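Local atomic coordinates of CT296 (Chlamydia trachomatis, PDB entry 3QH7), a protein that is of unknown function but belongs to a sequence family placed in the cupin clan, built around an antiparallel beta sheet with helices packed about it. Residues Ser112-Leu117 and Phe137-Gly142; Leu96-Gln101 and Ala145-Phe150; Ala37-Phe42 and Arg63-Val68; Glu10-Phe15 and Ala82-Arg87. All blocks are in the same frame, centred on the assembly; numbering follows the deposited sequence.

Contact 1 (Ser112-Leu117 and Phe137-Gly142); sequences SVLLCL and FDWGAG
W139, whose indole leans on L114, is fixed at its backbone by its own neighbour: W139 N donates to D138 OD1 over 2.9 Å. The carboxylate is met on its anti side, 21° out of its plane, and the same OD1 lies above one face of the indole, toward the rim. On the five-membered ring, NE1 donates to the carbonyl of Q99; the first bond holds the backbone, and this second one probably helps set the ring.

From the other side the strand 111-116 answers with two side chains. L114 forks between the two aromatics: its CD1 comes to W139 CZ3 at 3.5 Å, on the benzene part of the indole, while its CD2 comes equally near F137 CD2, at 3.5 Å. Both approaches are oblique. C116 enters two residues further on. Its CB sits at the edge of the phenyl ring, 3.8 Å from F137 CZ, and its SG lies 4.0 Å from W139 CB. The sulfur therefore has two aromatic neighbours, lying 5.5 Å from the F137 ring centroid at the edge and 5.2 Å from the centroid of the W139 five-membered ring, obliquely.

No hydrogen bond joins the two segments, and all four touching residues are buried. Between them the contact is consequently apolar and sulfur-aromatic, while W139 NE1 adds a polar tie from the loop to Q99 O, just after strand 91-98, and F137 O accepts a further bond from the hydroxyl of Y132.

Contact 2 (Leu96-Gln101 and Ala145-Phe150); sequences LWVQKQ and AIILRF
Four backbone hydrogen bonds join strand 96-98 to strand 145-150. In the pair L96 and I147, I147 N donates to L96 O at 2.7 Å and L96 N returns a bond to I147 O at 2.9 Å. V98 and A145 form the second hydrogen-bonded pair: V98 N reaches A145 O at 2.8 Å, and A145 N reaches V98 O in the straightest bond of the four, with an N-H...O angle of 174°. Between them W97 and I146 face each other as a non-hydrogen-bonded antiparallel pair, their CA atoms 4.3 Å apart.

Two of these carbonyls have a further, weaker neighbour. I146 CA approaches L96 O at 3.2 Å as a CA-H...O contact, and W97 CD1 comes within 3.0 Å of A145 O, which lies at the edge of the indole near its plane. The neighbouring NE1 is taken by T144 OG1, just before the strand.

Apolar packing follows on the face that carries L96, V98, A145 and I147. I147 CG2 is the branch that does the work, 3.4 Å from L96 CB and also within touch of V98 CG1. Its other branch turns away: with chi1 at 169°, CG1 lies over the centre of one face of the R149 guanidinium.

Strand 91-98 is one of the two outermost strands of the sheet within this chain, and 145-151 is flanked on its other side by 111-116, to which I146 and L148 are bonded through L115 and V113. Helix 66-74 covers the opposite face, where V68 touches I146 and L148.

Contact 3 (Ala37-Phe42 and Arg63-Val68); sequences AELKLF and RTLPGV
Apolar contact centres on L65, which inserts its branched end toward the helix 29-42. L65 CD2 is the busier methyl, 3.5 Å from E38 CB and 3.8 Å from L39 CD2, whereas L65 CD1 turns to F42 CB at 4.2 Å. Its chain slides past that of E38 in the opposite direction; the closest approach is to the glutamate's CB, with the carboxylate OE1 further along, beside L65 CG. L65 also touches L35, one turn before L39 on helix 29-42.

An aromatic contact flanks it. F42 extends its ring from the last part of the segment (chi1 163°), and T64 comes over one face, its OG1 3.8 Å above the ring plane and over the centre; the two side chains cross at about a right angle. T64 CG2 lies 3.8 Å from F42 CZ. The hydroxyl bonds to the carbonyl of V61, which probably helps fix its orientation above the ring.

In the fold, the side of helix 29-42 packs here on the turn that leads into helix 66-74, with no direct hydrogen bond between the two segments.

The polar bridge runs through a water. It donates weakly to E38 OE2, at 2.9 Å, and accepts a weak bond from G67 N, at 3.0 Å. Since G67 belongs to the first turn of helix 66-74, the acid stands near the positive end of that helix, a placing that is probably mildly favourable to its charge.

Contact 4 (Glu10-Phe15 and Ala82-Arg87); sequences EHKRYF and AELTHR
With chi1 at 177°, F15 carries its ring away from its own backbone N toward helix 77-84, where one face is turned to L84; chi1 of -75° sets L84 CG anti to the carbonyl carbon, from where CD2 reaches F15 CB at 3.8 Å. L84 CB itself stands over the ring face toward the rim, 4.3 Å from the F15 centroid and 22° off the ring normal, a CH-pi contact. L84 CD2 also meets the carbonyl H11 O at 3.9 Å. T85 CG2 approaches the far end of the ring obliquely, 4.0 Å from F15 CE1.

A charged pair lies beside the apolar contact. K12 bends at its last torsion, and its CE, 3.5 Å from E83 OE2, is nearer the acid than the amine is; K12 NZ to E83 OE2 is a long salt bridge of 3.7 Å. Attraction there is probably modest, the alkyl chain doing much of the covering.

Helix 77-84 ends here in a Schellman motif, with H86 at positive phi as the C-prime residue. R87 N bonds to A82 O, and E83 O receives a weak bond from H86 N together with one of 3.2 Å from H86 ND1, in the imidazole plane.

Thus helix 9-18 packs against the closing turn of helix 77-84, beside an outermost strand, 20-23, whose I21 touches both H11 and L84, while L7 lies against E83 and L84.

How the contacts relate
Contacts 1 and 2 form the buried heart of the fold, whereas contacts 3 and 4 are partly buried and lie on opposite sides of the chain's centre, their centres about 29 Å apart. Contact 2 pairs strands by backbone bonds; contact 1, nested inside its loop, lays a loop on the adjoining strand by apolar and sulfur-aromatic packing. The two meet where S112 OG and R149 NH1 probably bond and where V113 and L148 pair. Contact 3 abuts contact 2 through W97 on L39 and V68 on I146, and contact 1 through L117. Contact 4 touches none of them. Both helical contacts also carry a weak polar tie, one through water and one through a long ion pair.

Contact 1 (Ser112-Leu117 and Phe137-Gly142)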
# COMPACT_ATOMS: atom_id res chain seq x y z
N SER A 112 -6.39 -0.61 -4.71
CA SER A 112 -5.29 -1.22 -3.99
C SER A 112 -4.20 -0.19 -3.78
O SER A 112 -4.10 0.81 -4.51
CB SER A 112 -4.72 -2.39 -4.77
OG SER A 112 -5.70 -3.37 -5.01
N VAL A 113 -3.37 -0.43 -2.78
CA VAL A 113 -2.19 0.36 -2.56
C VAL A 113 -1.05 -0.59 -2.31
O VAL A 113 -1.11 -1.39 -1.39
CB VAL A 113 -2.32 1.26 -1.33
CG1 VAL A 113 -1.06 2.08 -1.16
CG2 VAL A 113 -3.52 2.15 -1.45
N LEU A 114 -0.01 -0.54 -3.14
CA LEU A 114 1.19 -1.28 -2.83
C LEU A 114 2.08 -0.38 -1.98
O LEU A 114 2.28 0.78 -2.28
CB LEU A 114 1.91 -1.75 -4.09
CG LEU A 114 3.25 -2.43 -3.80
CD1 LEU A 114 3.46 -3.63 -4.68
CD2 LEU A 114 4.40 -1.45 -3.95
N LEU A 115 2.61 -0.93 -0.90
CA LEU A 115 3.45 -0.17 0.00
C LEU A 115 4.77 -0.90 0.14
O LEU A 115 4.80 -2.05 0.56
CB LEU A 115 2.76 -0.05 1.36
CG LEU A 115 3.40 0.94 2.32
CD1 LEU A 115 3.36 2.34 1.72
CD2 LEU A 115 2.69 0.89 3.69
N CYS A 116 5.85 -0.23 -0.22
CA CYS A 116 7.16 -0.85 -0.10
C CYS A 116 7.66 -0.75 1.33
O CYS A 116 7.60 0.32 1.94
CB CYS A 116 8.15 -0.20 -1.05
SG CYS A 116 9.71 -1.06 -1.09
N LEU A 117 8.15 -1.86 1.88
CA LEU A 117 8.51 -1.89 3.29
C LEU A 117 9.99 -1.64 3.53
O LEU A 117 10.35 -1.09 4.56
CB LEU A 117 8.09 -3.22 3.92
CG LEU A 117 6.57 -3.42 3.96
CD1 LEU A 117 6.20 -4.73 4.64
CD2 LEU A 117 5.89 -2.24 4.66
N PHE A 137 6.48 0.32 -10.79
CA PHE A 137 7.22 0.23 -9.55
C PHE A 137 7.78 -1.16 -9.29
O PHE A 137 7.09 -2.17 -9.48
CB PHE A 137 6.34 0.67 -8.38
CG PHE A 137 7.07 0.75 -7.07
CD1 PHE A 137 7.95 1.79 -6.82
CD2 PHE A 137 6.89 -0.22 -6.09
CE1 PHE A 137 8.63 1.86 -5.62
CE2 PHE A 137 7.57 -0.15 -4.89
CZ PHE A 137 8.45 0.89 -4.65
N ASP A 138 9.04 -1.22 -8.87
CA ASP A 138 9.60 -2.48 -8.42
C ASP A 138 10.68 -2.25 -7.37
O ASP A 138 11.21 -1.14 -7.23
CB ASP A 138 10.15 -3.29 -9.59
CG ASP A 138 9.85 -4.78 -9.46
OD1 ASP A 138 9.66 -5.28 -8.33
OD2 ASP A 138 9.79 -5.46 -10.50
N TRP A 139 11.00 -3.31 -6.64
CA TRP A 139 11.90 -3.21 -5.49
C TRP A 139 12.91 -4.36 -5.51
O TRP A 139 12.60 -5.45 -5.98
CB TRP A 139 11.08 -3.24 -4.20
CG TRP A 139 10.25 -4.49 -4.04
CD1 TRP A 139 10.62 -5.64 -3.43
CD2 TRP A 139 8.91 -4.69 -4.51
NE1 TRP A 139 9.60 -6.56 -3.48
CE2 TRP A 139 8.54 -6.00 -4.14
CE3 TRP A 139 7.99 -3.91 -5.21
CZ2 TRP A 139 7.29 -6.54 -4.45
CZ3 TRP A 139 6.75 -4.44 -5.51
CH2 TRP A 139 6.41 -5.75 -5.13
N GLY A 140 14.11 -4.09 -5.01
CA GLY A 140 15.19 -5.07 -5.02
C GLY A 140 14.78 -6.46 -4.57
O GLY A 140 13.78 -6.63 -3.87
N ALA A 141 15.56 -7.46 -4.96
CA ALA A 141 15.26 -8.84 -4.62
C ALA A 141 15.31 -9.08 -3.11
O ALA A 141 14.76 -10.06 -2.61
CB ALA A 141 16.22 -9.79 -5.33
N GLY A 142 15.95 -8.17 -2.38
CA GLY A 142 16.05 -8.31 -0.94
C GLY A 142 14.91 -7.61 -0.22
O GLY A 142 14.78 -7.70 1.00

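Contact 2 (Leu96-Gln101 and Ala145-Phe150)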
# COMPACT_ATOMS: atom_id res chain seq x y z
N LEU A 96 -1.64 -8.67 1.47
CA LEU A 96 -0.67 -9.72 1.19
C LEU A 96 0.72 -9.15 1.38
O LEU A 96 1.05 -8.11 0.84
CB LEU A 96 -0.83 -10.26 -0.23
CG LEU A 96 -0.07 -11.55 -0.57
CD1 LEU A 96 -0.60 -12.75 0.21
CD2 LEU A 96 -0.16 -11.84 -2.05
N TRP A 97 1.52 -9.85 2.16
CA TRP A 97 2.92 -9.54 2.24
C TRP A 97 3.64 -10.26 1.11
O TRP A 97 3.75 -11.48 1.12
CB TRP A 97 3.45 -10.02 3.57
CG TRP A 97 4.82 -9.61 3.78
CD1 TRP A 97 5.41 -8.47 3.33
CD2 TRP A 97 5.82 -10.35 4.46
NE1 TRP A 97 6.73 -8.45 3.70
CE2 TRP A 97 7.01 -9.59 4.40
CE3 TRP A 97 5.84 -11.57 5.13
CZ2 TRP A 97 8.19 -10.01 4.99
CZ3 TRP A 97 7.01 -11.99 5.71
CH2 TRP A 97 8.18 -11.21 5.63
N VAL A 98 4.13 -9.51 0.12
CA VAL A 98 4.84 -10.11 -1.02
C VAL A 98 6.33 -9.81 -1.02
O VAL A 98 6.77 -8.77 -0.52
CB VAL A 98 4.25 -9.65 -2.38
CG1 VAL A 98 2.76 -9.97 -2.45
CG2 VAL A 98 4.49 -8.17 -2.61
N GLN A 99 7.11 -10.73 -1.59
CA GLN A 99 8.55 -10.57 -1.72
C GLN A 99 8.92 -10.11 -3.13
O GLN A 99 9.98 -9.52 -3.34
CB GLN A 99 9.28 -11.89 -1.41
CG GLN A 99 9.32 -12.27 0.07
CD GLN A 99 7.93 -12.41 0.69
OE1 GLN A 99 6.96 -12.70 0.00
NE2 GLN A 99 7.85 -12.22 2.01
N LYS A 100 8.05 -10.39 -4.10
CA LYS A 100 8.28 -9.97 -5.48
C LYS A 100 6.97 -9.64 -6.21
O LYS A 100 5.91 -10.15 -5.87
CB LYS A 100 9.04 -11.06 -6.24
CG LYS A 100 8.36 -12.41 -6.25
N GLN A 101 7.06 -8.77 -7.21
CA GLN A 101 5.89 -8.23 -7.90
C GLN A 101 4.93 -9.26 -8.53
O GLN A 101 3.75 -8.97 -8.71
CB GLN A 101 6.34 -7.26 -9.00
CG GLN A 101 5.37 -7.16 -10.16
CD GLN A 101 5.70 -6.03 -11.11
OE1 GLN A 101 6.62 -5.24 -10.88
NE2 GLN A 101 4.93 -5.92 -12.20
N ALA A 145 7.29 -6.03 0.16
CA ALA A 145 6.26 -5.02 0.18
C ALA A 145 4.99 -5.68 0.66
O ALA A 145 4.93 -6.89 0.86
CB ALA A 145 6.07 -4.42 -1.20
N ILE A 146 3.96 -4.87 0.86
CA ILE A 146 2.67 -5.39 1.27
C ILE A 146 1.61 -4.74 0.41
O ILE A 146 1.65 -3.54 0.14
CB ILE A 146 2.41 -5.14 2.78
CG1 ILE A 146 1.04 -5.69 3.17
CG2 ILE A 146 2.47 -3.67 3.11
CD1 ILE A 146 0.79 -5.66 4.65
N ILE A 147 0.68 -5.55 -0.07
CA ILE A 147 -0.36 -5.05 -0.94
C ILE A 147 -1.64 -4.97 -0.14
O ILE A 147 -2.00 -5.91 0.56
CB ILE A 147 -0.51 -5.90 -2.24
CG1 ILE A 147 -1.77 -5.51 -3.00
CG2 ILE A 147 -0.52 -7.40 -1.95
CD1 ILE A 147 -1.66 -4.15 -3.64
N LEU A 148 -2.31 -3.83 -0.21
CA LEU A 148 -3.50 -3.54 0.59
C LEU A 148 -4.73 -3.36 -0.29
O LEU A 148 -4.74 -2.51 -1.17
CB LEU A 148 -3.28 -2.27 1.41
CG LEU A 148 -1.97 -2.15 2.19
CD1 LEU A 148 -1.82 -0.75 2.77
CD2 LEU A 148 -1.90 -3.20 3.30
N ARG A 149 -5.77 -4.15 -0.05
CA ARG A 149 -7.00 -4.06 -0.81
C ARG A 149 -8.08 -3.28 -0.06
O ARG A 149 -8.48 -3.66 1.03
CB ARG A 149 -7.54 -5.46 -1.14
CG ARG A 149 -6.50 -6.44 -1.64
CD ARG A 149 -5.89 -5.98 -2.94
NE ARG A 149 -5.01 -7.01 -3.49
CZ ARG A 149 -4.55 -7.00 -4.74
NH1 ARG A 149 -4.88 -6.01 -5.55
NH2 ARG A 149 -3.76 -7.97 -5.16
N PHE A 150 -8.58 -2.22 -0.68
CA PHE A 150 -9.60 -1.38 -0.07
C PHE A 150 -10.91 -1.49 -0.85
O PHE A 150 -10.93 -1.36 -2.06
CB PHE A 150 -9.15 0.09 -0.06
CG PHE A 150 -7.94 0.34 0.80
CD1 PHE A 150 -8.07 0.62 2.15
CD2 PHE A 150 -6.67 0.30 0.26
CE1 PHE A 150 -6.97 0.85 2.93
CE2 PHE A 150 -5.56 0.54 1.04
CZ PHE A 150 -5.71 0.81 2.38

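Contact 3 (Ala37-Phe42 and Arg63-Val68)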
# COMPACT_ATOMS: atom_id res chain seq x y z
N ALA A 37 9.88 -5.83 10.19
CA ALA A 37 10.62 -6.57 11.21
C ALA A 37 9.69 -7.53 11.94
O ALA A 37 10.07 -8.66 12.23
CB ALA A 37 11.28 -5.60 12.21
N GLU A 38 8.48 -7.08 12.24
CA GLU A 38 7.48 -7.93 12.87
C GLU A 38 6.94 -8.99 11.91
O GLU A 38 6.46 -10.04 12.33
CB GLU A 38 6.31 -7.09 13.38
CG GLU A 38 6.65 -6.21 14.56
CD GLU A 38 5.42 -5.82 15.37
OE1 GLU A 38 4.61 -6.72 15.71
OE2 GLU A 38 5.27 -4.62 15.67
N LEU A 39 7.01 -8.70 10.62
CA LEU A 39 6.52 -9.64 9.62
C LEU A 39 7.51 -10.77 9.41
O LEU A 39 7.11 -11.93 9.29
CB LEU A 39 6.22 -8.92 8.30
CG LEU A 39 4.89 -8.16 8.25
CD1 LEU A 39 4.87 -7.21 7.07
CD2 LEU A 39 3.74 -9.13 8.16
N LYS A 40 8.80 -10.45 9.37
CA LYS A 40 9.83 -11.47 9.21
C LYS A 40 9.85 -12.40 10.40
O LYS A 40 10.30 -13.55 10.31
CB LYS A 40 11.21 -10.82 9.06
CG LYS A 40 11.36 -9.96 7.82
CD LYS A 40 12.81 -9.67 7.56
CE LYS A 40 12.99 -8.75 6.38
NZ LYS A 40 14.43 -8.52 6.07
N LEU A 41 9.34 -11.90 11.52
CA LEU A 41 9.34 -12.63 12.77
C LEU A 41 8.13 -13.54 12.84
O LEU A 41 8.25 -14.75 13.07
CB LEU A 41 9.29 -11.63 13.93
CG LEU A 41 9.97 -11.99 15.24
CD1 LEU A 41 10.31 -10.72 15.99
CD2 LEU A 41 9.09 -12.92 16.08
N PHE A 42 6.95 -12.95 12.63
CA PHE A 42 5.68 -13.67 12.67
C PHE A 42 5.75 -15.03 11.99
O PHE A 42 4.90 -15.89 12.25
CB PHE A 42 4.60 -12.80 12.03
CG PHE A 42 3.35 -13.55 11.65
CD1 PHE A 42 2.62 -14.25 12.59
CD2 PHE A 42 2.90 -13.53 10.33
CE1 PHE A 42 1.47 -14.93 12.23
CE2 PHE A 42 1.75 -14.21 9.96
CZ PHE A 42 1.03 -14.91 10.91
N ARG A 63 -4.44 -9.28 10.36
CA ARG A 63 -5.23 -9.99 11.36
C ARG A 63 -4.33 -10.56 12.45
O ARG A 63 -4.81 -11.13 13.44
CB ARG A 63 -6.07 -11.09 10.69
CG ARG A 63 -7.25 -10.55 9.88
CD ARG A 63 -8.08 -11.66 9.22
NE ARG A 63 -8.68 -12.61 10.17
CZ ARG A 63 -9.87 -12.47 10.76
NH1 ARG A 63 -10.63 -11.40 10.52
NH2 ARG A 63 -10.32 -13.40 11.60
N THR A 64 -3.02 -10.40 12.29
CA THR A 64 -2.08 -10.81 13.32
C THR A 64 -1.22 -9.65 13.83
O THR A 64 -0.78 -9.66 14.98
CB THR A 64 -1.16 -11.92 12.81
OG1 THR A 64 -0.47 -11.47 11.64
CG2 THR A 64 -1.98 -13.16 12.47
N LEU A 65 -1.02 -8.64 12.99
CA LEU A 65 -0.18 -7.50 13.33
C LEU A 65 -0.98 -6.21 13.32
O LEU A 65 -1.60 -5.88 12.31
CB LEU A 65 0.97 -7.38 12.33
CG LEU A 65 2.19 -8.23 12.68
CD1 LEU A 65 1.81 -9.70 12.69
CD2 LEU A 65 3.35 -7.97 11.73
N PRO A 66 -0.98 -5.48 14.44
CA PRO A 66 -1.71 -4.22 14.56
C PRO A 66 -1.07 -3.13 13.71
O PRO A 66 -1.70 -2.11 13.46
CB PRO A 66 -1.56 -3.86 16.04
CG PRO A 66 -0.30 -4.50 16.46
CD PRO A 66 -0.21 -5.78 15.67
N GLY A 67 0.16 -3.37 13.27
CA GLY A 67 0.93 -2.37 12.56
C GLY A 67 0.36 -2.05 11.19
O GLY A 67 0.51 -0.94 10.68
N VAL A 68 -0.29 -3.02 10.58
CA VAL A 68 -0.85 -2.81 9.26
C VAL A 68 -1.97 -1.78 9.33
O VAL A 68 -1.93 -0.78 8.64
CB VAL A 68 -1.38 -4.14 8.67
CG1 VAL A 68 -1.91 -3.91 7.26
CG2 VAL A 68 -0.28 -5.18 8.67
O HOH W 1 2.61 -4.56 14.49

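Contact 4 (Glu10-Phe15 and Ala82-Arg87)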
# COMPACT_ATOMS: atom_id res chain seq x y z
N GLU A 10 -3.83 17.60 -9.00
CA GLU A 10 -3.02 17.02 -10.07
C GLU A 10 -2.76 15.53 -9.82
O GLU A 10 -2.60 14.76 -10.75
CB GLU A 10 -1.69 17.76 -10.19
CG GLU A 10 -1.83 19.23 -10.56
CD GLU A 10 -2.69 19.47 -11.81
OE1 GLU A 10 -2.57 18.70 -12.79
OE2 GLU A 10 -3.49 20.43 -11.79
N HIS A 11 -2.69 15.13 -8.55
CA HIS A 11 -2.53 13.72 -8.22
C HIS A 11 -3.81 13.00 -8.59
O HIS A 11 -3.78 11.87 -9.07
CB HIS A 11 -2.28 13.54 -6.73
CG HIS A 11 -1.05 14.21 -6.23
ND1 HIS A 11 -0.99 14.84 -5.00
CD2 HIS A 11 0.19 14.34 -6.77
CE1 HIS A 11 0.22 15.33 -4.82
NE2 HIS A 11 0.95 15.04 -5.88
N LYS A 12 -4.93 13.66 -8.36
CA LYS A 12 -6.21 13.12 -8.77
C LYS A 12 -6.25 12.96 -10.27
O LYS A 12 -6.69 11.94 -10.78
CB LYS A 12 -7.35 14.01 -8.29
CG LYS A 12 -7.59 13.90 -6.79
CD LYS A 12 -8.92 14.51 -6.37
CE LYS A 12 -8.89 14.95 -4.90
NZ LYS A 12 -8.01 16.14 -4.67
N ARG A 13 -5.76 13.97 -10.99
CA ARG A 13 -5.78 13.96 -12.44
C ARG A 13 -4.92 12.85 -12.99
O ARG A 13 -5.31 12.14 -13.90
CB ARG A 13 -5.33 15.31 -12.99
CG ARG A 13 -6.43 16.33 -12.89
CD ARG A 13 -6.00 17.72 -13.28
NE ARG A 13 -7.18 18.59 -13.35
CZ ARG A 13 -7.14 19.91 -13.48
NH1 ARG A 13 -5.97 20.54 -13.55
NH2 ARG A 13 -8.28 20.59 -13.53
N TYR A 14 -3.75 12.66 -12.40
CA TYR A 14 -2.85 11.62 -12.85
C TYR A 14 -3.46 10.24 -12.65
O TYR A 14 -3.26 9.36 -13.48
CB TYR A 14 -1.51 11.72 -12.12
CG TYR A 14 -0.47 10.80 -12.70
CD1 TYR A 14 0.43 11.24 -13.65
CD2 TYR A 14 -0.39 9.47 -12.30
CE1 TYR A 14 1.38 10.40 -14.19
CE2 TYR A 14 0.55 8.62 -12.83
CZ TYR A 14 1.44 9.09 -13.77
OH TYR A 14 2.39 8.24 -14.31
N PHE A 15 -4.18 10.04 -11.54
CA PHE A 15 -4.81 8.74 -11.26
C PHE A 15 -6.02 8.52 -12.16
O PHE A 15 -6.25 7.42 -12.66
CB PHE A 15 -5.23 8.62 -9.80
CG PHE A 15 -5.94 7.33 -9.47
CD1 PHE A 15 -7.33 7.27 -9.45
CD2 PHE A 15 -5.23 6.17 -9.20
CE1 PHE A 15 -7.99 6.09 -9.16
CE2 PHE A 15 -5.88 4.98 -8.91
CZ PHE A 15 -7.26 4.93 -8.89
N ALA A 82 -10.21 6.51 -1.07
CA ALA A 82 -11.58 6.92 -1.35
C ALA A 82 -11.58 8.23 -2.13
O ALA A 82 -12.41 8.44 -3.01
CB ALA A 82 -12.37 7.07 -0.06
N GLU A 83 -10.64 9.10 -1.81
CA GLU A 83 -10.61 10.40 -2.45
C GLU A 83 -10.25 10.27 -3.92
O GLU A 83 -10.89 10.88 -4.78
CB GLU A 83 -9.61 11.31 -1.75
CG GLU A 83 -9.82 12.77 -2.04
CD GLU A 83 -9.01 13.66 -1.11
OE1 GLU A 83 -8.43 13.13 -0.13
OE2 GLU A 83 -8.95 14.89 -1.37
N LEU A 84 -9.24 9.45 -4.21
CA LEU A 84 -8.82 9.20 -5.59
C LEU A 84 -9.94 8.56 -6.41
O LEU A 84 -10.10 8.88 -7.58
CB LEU A 84 -7.58 8.30 -5.62
CG LEU A 84 -6.26 8.97 -5.23
CD1 LEU A 84 -5.19 7.91 -4.99
CD2 LEU A 84 -5.81 9.99 -6.29
N THR A 85 -10.71 7.68 -5.79
CA THR A 85 -11.72 6.90 -6.51
C THR A 85 -13.12 7.50 -6.39
O THR A 85 -14.09 6.89 -6.84
CB THR A 85 -11.75 5.42 -6.04
OG1 THR A 85 -12.17 5.34 -4.67
CG2 THR A 85 -10.38 4.78 -6.17
N HIS A 86 -13.23 8.69 -5.80
CA HIS A 86 -14.52 9.33 -5.60
C HIS A 86 -15.52 8.40 -4.93
O HIS A 86 -16.65 8.26 -5.38
CB HIS A 86 -15.11 9.82 -6.92
CG HIS A 86 -14.32 10.93 -7.54
ND1 HIS A 86 -13.18 11.45 -6.97
CD2 HIS A 86 -14.52 11.63 -8.69
CE1 HIS A 86 -12.71 12.42 -7.74
NE2 HIS A 86 -13.50 12.54 -8.79
N ARG A 87 -15.10 7.75 -3.85
CA ARG A 87 -15.99 6.95 -3.02
C ARG A 87 -16.16 7.64 -1.67
O ARG A 87 -15.28 8.36 -1.22
CB ARG A 87 -15.43 5.55 -2.81
CG ARG A 87 -15.21 4.79 -4.09
CD ARG A 87 -16.52 4.31 -4.69
NE ARG A 87 -16.29 3.63 -5.96
CZ ARG A 87 -16.89 2.50 -6.33
NH1 ARG A 87 -17.77 1.91 -5.53
NH2 ARG A 87 -16.61 1.96 -7.51